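Local coordinates for oligogalacturonate lyase (Vibrio parahaemolyticus RIMD 2210633, PDB 3C5M), which probably cleaves short pectin-derived oligogalacturonides by beta-elimination, on a seven-bladed beta-propeller scaffold that binds a manganese ion, at residues Gln333-His338 / Tyr378-Pro383; Glu277-Met282 / Leu325-Lys330; Thr137-Ile142 / Val173-Gly178. One frame throughout, in Å; residues are numbered along the deposited sequence.

How the contacts relate
Along the chain the contacts come in the order 3, 2, 1, in series; none nests in or crosses another. Contact 3 closes a loop that carries helix 155-163 and joins strands 138-145 and 168-174, neighbours within one propeller blade. Contact 2 closes a loop from outer strand 276-281 of one blade to strand 321-326 of the next. The chain then turns into strand 334-337, which pairs with 321-326 and opens contact 1, closed by strand 376-381 of the blade that also holds N-terminal strands 12-15 and 22-25. Contacts 2 and 1 thus tie three successive sheets together, their centres about 19 Å apart, while contacts 1 and 3 lie on opposite sides of the chain's centre.

Contact 1: residues Gln333-His338 / Tyr378-Pro383; sequences QKLCKH and YIADVP
Leu335 and Cys336 on one side, Ala380 and Val382 on the other, form the apolar seam between two blades of the seven-bladed beta-propeller. Strand 334-337 is the outermost strand of its sheet and faces the 378-381 part of strand 376-381 in the next blade; the axes run roughly antiparallel, at 142°, and approach to 7.6 Å without any hydrogen bond between them. Leu335 makes most of the contact. Its CG lies opposite the backbone N and beside the carbonyl carbon (chi1 -151°), carrying both methyls to the Ala380-Val382 stretch. CD1 meets Val382 CG2 at 3.8 Å, the two side chains crossing at about a right angle, and lies 4.1 Å from Ala380 CB. The other branch, CD2, rests against the backbone, 3.2 Å from Asp381 O, so the two branches of the leucine divide between the Val382 side chain and the Asp381 backbone. That two successive residues, Leu335 and Cys336, both point at the neighbouring blade goes with a break in strand alternation: both bond through their backbones to Leu322, and Leu335 has near-helical backbone angles, consistent with a classic beta bulge. Around this seam, Val365 of strand 364-369 touches both Leu335 and Val382, and Val23 of strand 22-25 touches both Cys336 and Ala380. At the far end of the patch Cys336 turns its sulfur between its own backbone N and carbonyl carbon (chi1 69°), which places SG over the small methyl of Ala380, 3.5 Å from CB.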
loop_
_atom_site.group_PDB
_atom_site.type_symbol
_atom_site.label_atom_id
_atom_site.label_comp_id
_atom_site.label_asym_id
_atom_site.label_seq_id
_atom_site.Cartn_x
_atom_site.Cartn_y
_atom_site.Cartn_z
ATOM N N GLN A 333 -19.883 0.639 7.796
ATOM C CA GLN A 333 -20.146 0.542 9.225
ATOM C C GLN A 333 -18.872 0.792 10.026
ATOM O O GLN A 333 -17.787 0.371 9.619
ATOM C CB GLN A 333 -20.710 -0.841 9.535
ATOM C CG GLN A 333 -21.248 -1.010 10.946
ATOM C CD GLN A 333 -22.031 -2.314 11.118
ATOM O OE1 GLN A 333 -22.528 -2.622 12.204
ATOM N NE2 GLN A 333 -22.143 -3.080 10.039
ATOM N N LYS A 334 -18.994 1.482 11.156
ATOM C CA LYS A 334 -17.827 1.761 11.984
ATOM C C LYS A 334 -17.374 0.497 12.683
ATOM O O LYS A 334 -18.149 -0.102 13.414
ATOM C CB LYS A 334 -18.143 2.820 13.037
ATOM C CG LYS A 334 -18.402 4.213 12.487
ATOM C CD LYS A 334 -18.453 5.226 13.631
ATOM C CE LYS A 334 -18.674 6.654 13.140
ATOM N NZ LYS A 334 -20.000 6.874 12.475
ATOM N N LEU A 335 -16.122 0.094 12.462
ATOM C CA LEU A 335 -15.587 -1.129 13.081
ATOM C C LEU A 335 -15.154 -0.816 14.500
ATOM O O LEU A 335 -15.736 -1.280 15.475
ATOM C CB LEU A 335 -14.368 -1.659 12.307
ATOM C CG LEU A 335 -14.085 -3.171 12.314
ATOM C CD1 LEU A 335 -12.627 -3.421 11.945
ATOM C CD2 LEU A 335 -14.397 -3.762 13.670
ATOM N N CYS A 336 -14.098 -0.030 14.603
ATOM C CA CYS A 336 -13.588 0.359 15.894
ATOM C C CYS A 336 -13.003 1.718 15.649
ATOM O O CYS A 336 -13.315 2.366 14.648
ATOM C CB CYS A 336 -12.509 -0.610 16.388
ATOM S SG CYS A 336 -10.973 -0.558 15.450
ATOM N N LYS A 337 -12.135 2.142 16.547
ATOM C CA LYS A 337 -11.544 3.454 16.432
ATOM C C LYS A 337 -10.025 3.346 16.371
ATOM O O LYS A 337 -9.434 2.594 17.130
ATOM C CB LYS A 337 -12.015 4.278 17.636
ATOM C CG LYS A 337 -11.789 5.760 17.540
ATOM C CD LYS A 337 -12.691 6.547 18.500
ATOM C CE LYS A 337 -12.428 6.233 19.978
ATOM N NZ LYS A 337 -13.099 4.978 20.429
ATOM N N HIS A 338 -9.401 4.073 15.444
ATOM C CA HIS A 338 -7.945 4.057 15.321
ATOM C C HIS A 338 -7.335 5.273 16.007
ATOM O O HIS A 338 -6.202 5.222 16.472
ATOM C CB HIS A 338 -7.502 3.988 13.839
ATOM C CG HIS A 338 -7.857 5.197 13.024
ATOM N ND1 HIS A 338 -7.275 6.433 13.221
ATOM C CD2 HIS A 338 -8.726 5.352 11.996
ATOM C CE1 HIS A 338 -7.772 7.296 12.350
ATOM N NE2 HIS A 338 -8.655 6.666 11.595
ATOM N N TYR A 378 -1.842 -2.601 15.507
ATOM C CA TYR A 378 -3.020 -3.213 16.128
ATOM C C TYR A 378 -3.751 -4.084 15.131
ATOM O O TYR A 378 -3.568 -3.952 13.929
ATOM C CB TYR A 378 -4.004 -2.139 16.609
ATOM C CG TYR A 378 -3.438 -1.133 17.587
ATOM C CD1 TYR A 378 -2.663 -0.065 17.150
ATOM C CD2 TYR A 378 -3.654 -1.273 18.956
ATOM C CE1 TYR A 378 -2.109 0.839 18.049
ATOM C CE2 TYR A 378 -3.105 -0.372 19.867
ATOM C CZ TYR A 378 -2.329 0.681 19.406
ATOM O OH TYR A 378 -1.757 1.564 20.302
ATOM N N ILE A 379 -4.575 -4.983 15.640
ATOM C CA ILE A 379 -5.393 -5.830 14.795
ATOM C C ILE A 379 -6.773 -5.789 15.432
ATOM O O ILE A 379 -6.964 -6.267 16.549
ATOM C CB ILE A 379 -4.905 -7.293 14.759
ATOM C CG1 ILE A 379 -3.690 -7.422 13.848
ATOM C CG2 ILE A 379 -6.013 -8.198 14.246
ATOM C CD1 ILE A 379 -3.014 -8.742 13.930
ATOM N N ALA A 380 -7.731 -5.202 14.729
ATOM C CA ALA A 380 -9.085 -5.110 15.245
ATOM C C ALA A 380 -9.904 -6.300 14.761
ATOM O O ALA A 380 -9.917 -6.610 13.572
ATOM C CB ALA A 380 -9.731 -3.810 14.785
ATOM N N ASP A 381 -10.589 -6.966 15.687
ATOM C CA ASP A 381 -11.435 -8.101 15.342
ATOM C C ASP A 381 -12.541 -7.608 14.431
ATOM O O ASP A 381 -12.835 -6.420 14.408
ATOM C CB ASP A 381 -12.034 -8.720 16.611
ATOM C CG ASP A 381 -11.112 -9.758 17.249
ATOM O OD1 ASP A 381 -9.879 -9.509 17.354
ATOM O OD2 ASP A 381 -11.624 -10.826 17.658
ATOM N N VAL A 382 -13.135 -8.511 13.663
ATOM C CA VAL A 382 -14.226 -8.134 12.771
ATOM C C VAL A 382 -15.346 -9.147 12.880
ATOM O O VAL A 382 -15.385 -10.129 12.137
ATOM C CB VAL A 382 -13.783 -8.061 11.292
ATOM C CG1 VAL A 382 -14.954 -7.639 10.423
ATOM C CG2 VAL A 382 -12.638 -7.085 11.144
ATOM N N PRO A 383 -16.279 -8.918 13.810
ATOM C CA PRO A 383 -17.419 -9.810 14.030
ATOM C C PRO A 383 -18.210 -10.099 12.754
ATOM O O PRO A 383 -18.119 -9.359 11.777
ATOM C CB PRO A 383 -18.236 -9.064 15.082
ATOM C CG PRO A 383 -17.882 -7.635 14.836
ATOM C CD PRO A 383 -16.404 -7.701 14.624
#

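Contact 2: residues Glu277-Met282 / Leu325-Lys330; sequences EEVMVM and LNTKAK
Met280, built as selenomethionine, reaches Leu325 and Thr327 through two torsions: chi1 of 83° sets CG between the backbone N and the carbonyl carbon, and a bend at chi3 (104°) turns the terminal methyl toward residues 325-327. SE lies 3.6 Å from Leu325 CD2, the two side chains crossing obliquely, while CE folds over the backbone and lies 3.3 Å from Thr327 CA. CE is also 3.6 Å from Leu325 CB, so the methyl lies against both the leucine and the start of the turn. Val279 and Thr327 meet methyl to methyl, CG2 to CG2 at 3.7 Å, with the side chains at about a right angle. The hydroxyl of Thr327 is engaged away from this contact, by Gly294 O. Lys330 closes the outer edge: its chain, extended at first and bent at chi3 (66°), runs alongside the carbonyl of Val279, with CG 3.7 Å from Val279 O. The ammonium group stops 5.1 Å from Glu278 OE2, as measured from Lys330 NZ, too far for a salt bridge, though the opposite charges may attract weakly. The turn bearing Thr327 and Lys330 is secured by an Asx motif, in which Asn326 OD1 accepts from Ala329 N at 3.0 Å, the donor standing above the carbonyl plane. In strand 276-281, Val279 and Met280 both bond through their backbones to Ile266, which fits a classic beta bulge. With no hydrogen bond between the segments, the arrangement is that of neighbouring beta-propeller blades, the outer strand of one resting on the end of the third strand of the next.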
loop_
_atom_site.group_PDB
_atom_site.type_symbol
_atom_site.label_atom_id
_atom_site.label_comp_id
_atom_site.label_asym_id
_atom_site.label_seq_id
_atom_site.Cartn_x
_atom_site.Cartn_y
_atom_site.Cartn_z
ATOM N N GLU A 277 -18.198 0.854 -13.348
ATOM C CA GLU A 277 -19.518 0.816 -12.739
ATOM C C GLU A 277 -19.453 1.152 -11.253
ATOM O O GLU A 277 -18.595 0.657 -10.521
ATOM C CB GLU A 277 -20.159 -0.562 -12.931
ATOM C CG GLU A 277 -19.286 -1.723 -12.493
ATOM C CD GLU A 277 -20.017 -3.051 -12.548
ATOM O OE1 GLU A 277 -20.964 -3.241 -11.755
ATOM O OE2 GLU A 277 -19.648 -3.901 -13.388
ATOM N N GLU A 278 -20.370 2.008 -10.819
ATOM C CA GLU A 278 -20.452 2.440 -9.433
ATOM C C GLU A 278 -20.795 1.263 -8.518
ATOM O O GLU A 278 -21.558 0.376 -8.898
ATOM C CB GLU A 278 -21.517 3.531 -9.319
ATOM C CG GLU A 278 -21.696 4.122 -7.938
ATOM C CD GLU A 278 -22.827 5.139 -7.894
ATOM O OE1 GLU A 278 -22.768 6.120 -8.669
ATOM O OE2 GLU A 278 -23.769 4.954 -7.087
ATOM N N VAL A 279 -20.218 1.258 -7.320
ATOM C CA VAL A 279 -20.464 0.196 -6.351
ATOM C C VAL A 279 -21.176 0.712 -5.100
ATOM O O VAL A 279 -22.107 0.074 -4.606
ATOM C CB VAL A 279 -19.155 -0.493 -5.925
ATOM C CG1 VAL A 279 -18.208 0.521 -5.343
ATOM C CG2 VAL A 279 -19.449 -1.582 -4.904
HETATM N N MSE A 280 -20.733 1.857 -4.583
HETATM C CA MSE A 280 -21.359 2.446 -3.404
HETATM C C MSE A 280 -20.740 3.778 -2.996
HETATM O O MSE A 280 -19.742 4.210 -3.570
HETATM C CB MSE A 280 -21.294 1.482 -2.221
HETATM C CG MSE A 280 -19.982 1.497 -1.457
HETATM SE SE MSE A 280 -20.034 0.450 0.206
HETATM C CE MSE A 280 -19.060 -1.088 -0.408
ATOM N N VAL A 281 -21.347 4.426 -2.006
ATOM C CA VAL A 281 -20.855 5.703 -1.504
ATOM C C VAL A 281 -19.536 5.490 -0.793
ATOM O O VAL A 281 -19.121 4.360 -0.558
ATOM C CB VAL A 281 -21.816 6.322 -0.499
ATOM C CG1 VAL A 281 -23.164 6.536 -1.147
ATOM C CG2 VAL A 281 -21.935 5.413 0.719
HETATM N N MSE A 282 -18.892 6.583 -0.419
HETATM C CA MSE A 282 -17.599 6.502 0.237
HETATM C C MSE A 282 -17.559 7.374 1.464
HETATM O O MSE A 282 -17.576 8.601 1.357
HETATM C CB MSE A 282 -16.508 6.971 -0.725
HETATM C CG MSE A 282 -15.429 5.947 -1.053
HETATM SE SE MSE A 282 -14.075 5.708 0.279
HETATM C CE MSE A 282 -12.998 7.284 -0.076
ATOM N N LEU A 325 -16.840 -1.505 4.980
ATOM C CA LEU A 325 -17.896 -1.441 3.990
ATOM C C LEU A 325 -18.277 -2.829 3.494
ATOM O O LEU A 325 -17.438 -3.716 3.366
ATOM C CB LEU A 325 -17.464 -0.574 2.804
ATOM C CG LEU A 325 -17.166 0.905 3.077
ATOM C CD1 LEU A 325 -15.921 1.022 3.932
ATOM C CD2 LEU A 325 -16.967 1.655 1.760
ATOM N N ASN A 326 -19.561 -3.000 3.224
ATOM C CA ASN A 326 -20.092 -4.247 2.721
ATOM C C ASN A 326 -20.508 -4.003 1.265
ATOM O O ASN A 326 -21.576 -3.459 1.012
ATOM C CB ASN A 326 -21.304 -4.642 3.546
ATOM C CG ASN A 326 -21.787 -6.026 3.228
ATOM O OD1 ASN A 326 -22.023 -6.362 2.065
ATOM N ND2 ASN A 326 -21.945 -6.847 4.261
ATOM N N THR A 327 -19.657 -4.398 0.318
ATOM C CA THR A 327 -19.911 -4.213 -1.115
ATOM C C THR A 327 -21.319 -4.599 -1.570
ATOM O O THR A 327 -22.038 -3.776 -2.135
ATOM C CB THR A 327 -18.879 -5.007 -1.969
ATOM O OG1 THR A 327 -17.578 -4.442 -1.782
ATOM C CG2 THR A 327 -19.231 -4.961 -3.452
ATOM N N LYS A 328 -21.701 -5.851 -1.329
ATOM C CA LYS A 328 -23.011 -6.353 -1.720
ATOM C C LYS A 328 -24.142 -5.544 -1.086
ATOM O O LYS A 328 -24.942 -4.930 -1.791
ATOM C CB LYS A 328 -23.138 -7.828 -1.333
ATOM C CG LYS A 328 -23.705 -8.720 -2.440
ATOM C CD LYS A 328 -25.156 -8.366 -2.789
ATOM C CE LYS A 328 -25.588 -8.986 -4.117
ATOM N NZ LYS A 328 -25.334 -10.451 -4.191
ATOM N N ALA A 329 -24.207 -5.540 0.243
ATOM C CA ALA A 329 -25.243 -4.798 0.965
ATOM C C ALA A 329 -25.112 -3.287 0.763
ATOM O O ALA A 329 -26.000 -2.518 1.138
ATOM C CB ALA A 329 -25.183 -5.130 2.456
ATOM N N LYS A 330 -24.000 -2.870 0.165
ATOM C CA LYS A 330 -23.736 -1.459 -0.088
ATOM C C LYS A 330 -23.964 -0.680 1.200
ATOM O O LYS A 330 -24.830 0.180 1.270
ATOM C CB LYS A 330 -24.654 -0.938 -1.206
ATOM C CG LYS A 330 -24.535 -1.735 -2.511
ATOM C CD LYS A 330 -25.426 -1.200 -3.636
ATOM C CE LYS A 330 -24.995 0.179 -4.102
ATOM N NZ LYS A 330 -25.732 0.596 -5.326
#

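Contact 3: residues Thr137-Ile142 / Val173-Gly178; sequences TKLVGI and VDIETG
Leu139 and Val173 exchange two backbone hydrogen bonds: Leu139 N reaches Val173 O, and Val173 N reaches Leu139 O, each at 2.8 Å, the second with an N-H...O angle of 171°. Two residues on, Ile175 N donates to Thr137 O at 2.9 Å, this time from 36° above the carbonyl plane, as residues 175-178 leave the strand. Ile175 nevertheless stays in contact by its side chain, whose CD1 lies 3.4 Å from Leu139 CD1, while CG1 passes over the carbonyl of Thr137. These are the second and third strands of a four-stranded antiparallel propeller blade, and Ile117 of the preceding blade touches both Leu139 and Ile175. On the opposite face Lys138 and Asp174 form a non-hydrogen-bonded pair without a salt bridge; Lys138 NZ instead forms a salt bridge with Glu223. Asp174 serves the turn that follows. With CG anti to the backbone N (chi1 -173°), its OD1 accepts from Thr177 N at 2.7 Å, an Asx motif, while Gly178 N donates to Asp174 O. A water donates to the same OD1 at 3.1 Å and, weakly, to Thr137 O, bridging the two segments. Further out, Asn133 OD1 holds the start of strand 138-145 by accepting from both Thr137 N and Lys138 N.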
loop_
_atom_site.group_PDB
_atom_site.type_symbol
_atom_site.label_atom_id
_atom_site.label_comp_id
_atom_site.label_asym_id
_atom_site.label_seq_id
_atom_site.Cartn_x
_atom_site.Cartn_y
_atom_site.Cartn_z
ATOM N N THR A 137 7.683 -13.887 -10.002
ATOM C CA THR A 137 8.853 -14.183 -10.824
ATOM C C THR A 137 9.349 -12.913 -11.492
ATOM O O THR A 137 10.474 -12.853 -11.993
ATOM C CB THR A 137 8.505 -15.194 -11.930
ATOM O OG1 THR A 137 7.573 -14.598 -12.841
ATOM C CG2 THR A 137 7.868 -16.439 -11.330
ATOM N N LYS A 138 8.488 -11.906 -11.503
ATOM C CA LYS A 138 8.793 -10.624 -12.104
ATOM C C LYS A 138 8.334 -9.491 -11.192
ATOM O O LYS A 138 7.348 -9.614 -10.459
ATOM C CB LYS A 138 8.087 -10.500 -13.462
ATOM C CG LYS A 138 8.664 -11.383 -14.554
ATOM C CD LYS A 138 7.810 -11.387 -15.815
ATOM C CE LYS A 138 6.513 -12.169 -15.607
ATOM N NZ LYS A 138 5.688 -12.236 -16.856
ATOM N N LEU A 139 9.057 -8.381 -11.248
ATOM C CA LEU A 139 8.725 -7.200 -10.453
ATOM C C LEU A 139 8.547 -6.004 -11.367
ATOM O O LEU A 139 9.305 -5.828 -12.301
ATOM C CB LEU A 139 9.846 -6.910 -9.458
ATOM C CG LEU A 139 9.867 -7.855 -8.261
ATOM C CD1 LEU A 139 11.082 -7.578 -7.401
ATOM C CD2 LEU A 139 8.600 -7.672 -7.473
ATOM N N VAL A 140 7.546 -5.179 -11.105
ATOM C CA VAL A 140 7.324 -4.003 -11.931
ATOM C C VAL A 140 7.537 -2.744 -11.080
ATOM O O VAL A 140 7.311 -2.758 -9.872
ATOM C CB VAL A 140 5.895 -4.027 -12.503
ATOM C CG1 VAL A 140 4.894 -4.046 -11.366
ATOM C CG2 VAL A 140 5.657 -2.835 -13.382
ATOM N N GLY A 141 7.987 -1.660 -11.700
ATOM C CA GLY A 141 8.212 -0.423 -10.957
ATOM C C GLY A 141 8.492 0.749 -11.887
ATOM O O GLY A 141 8.520 0.553 -13.095
ATOM N N ILE A 142 8.650 1.968 -11.372
ATOM C CA ILE A 142 8.976 3.067 -12.276
ATOM C C ILE A 142 10.244 3.800 -11.805
ATOM O O ILE A 142 10.665 3.668 -10.648
ATOM C CB ILE A 142 7.840 4.115 -12.457
ATOM C CG1 ILE A 142 8.010 5.248 -11.468
ATOM C CG2 ILE A 142 6.471 3.492 -12.299
ATOM C CD1 ILE A 142 7.410 6.535 -11.974
ATOM N N VAL A 173 11.439 -6.106 -14.044
ATOM C CA VAL A 173 12.654 -6.845 -13.747
ATOM C C VAL A 173 12.332 -8.315 -13.518
ATOM O O VAL A 173 11.276 -8.661 -12.979
ATOM C CB VAL A 173 13.338 -6.266 -12.488
ATOM C CG1 VAL A 173 14.593 -7.051 -12.145
ATOM C CG2 VAL A 173 13.672 -4.805 -12.724
ATOM N N ASP A 174 13.252 -9.174 -13.936
ATOM C CA ASP A 174 13.083 -10.610 -13.786
ATOM C C ASP A 174 13.846 -11.068 -12.537
ATOM O O ASP A 174 15.066 -10.890 -12.441
ATOM C CB ASP A 174 13.601 -11.310 -15.053
ATOM C CG ASP A 174 13.301 -12.804 -15.063
ATOM O OD1 ASP A 174 14.089 -13.584 -14.470
ATOM O OD2 ASP A 174 12.265 -13.196 -15.658
ATOM N N ILE A 175 13.124 -11.640 -11.576
ATOM C CA ILE A 175 13.741 -12.102 -10.335
ATOM C C ILE A 175 14.886 -13.060 -10.620
ATOM O O ILE A 175 15.953 -12.943 -10.029
ATOM C CB ILE A 175 12.738 -12.837 -9.427
ATOM C CG1 ILE A 175 11.501 -11.970 -9.186
ATOM C CG2 ILE A 175 13.402 -13.186 -8.105
ATOM C CD1 ILE A 175 11.792 -10.689 -8.481
ATOM N N GLU A 176 14.663 -14.007 -11.526
ATOM C CA GLU A 176 15.685 -14.991 -11.876
ATOM C C GLU A 176 16.899 -14.433 -12.600
ATOM O O GLU A 176 18.024 -14.613 -12.151
ATOM C CB GLU A 176 15.075 -16.100 -12.727
ATOM C CG GLU A 176 14.260 -17.103 -11.940
ATOM C CD GLU A 176 15.116 -17.929 -10.994
ATOM O OE1 GLU A 176 15.676 -17.357 -10.031
ATOM O OE2 GLU A 176 15.233 -19.153 -11.221
ATOM N N THR A 177 16.669 -13.760 -13.723
ATOM C CA THR A 177 17.760 -13.201 -14.519
ATOM C C THR A 177 18.311 -11.884 -13.977
ATOM O O THR A 177 19.523 -11.669 -13.975
ATOM C CB THR A 177 17.322 -12.953 -15.981
ATOM O OG1 THR A 177 16.552 -11.745 -16.054
ATOM C CG2 THR A 177 16.482 -14.110 -16.486
ATOM N N GLY A 178 17.419 -11.004 -13.534
ATOM C CA GLY A 178 17.848 -9.720 -13.017
ATOM C C GLY A 178 17.892 -8.687 -14.123
ATOM O O GLY A 178 18.315 -7.549 -13.913
HETATM O O HOH W 1 11.906 -15.584 -13.420
#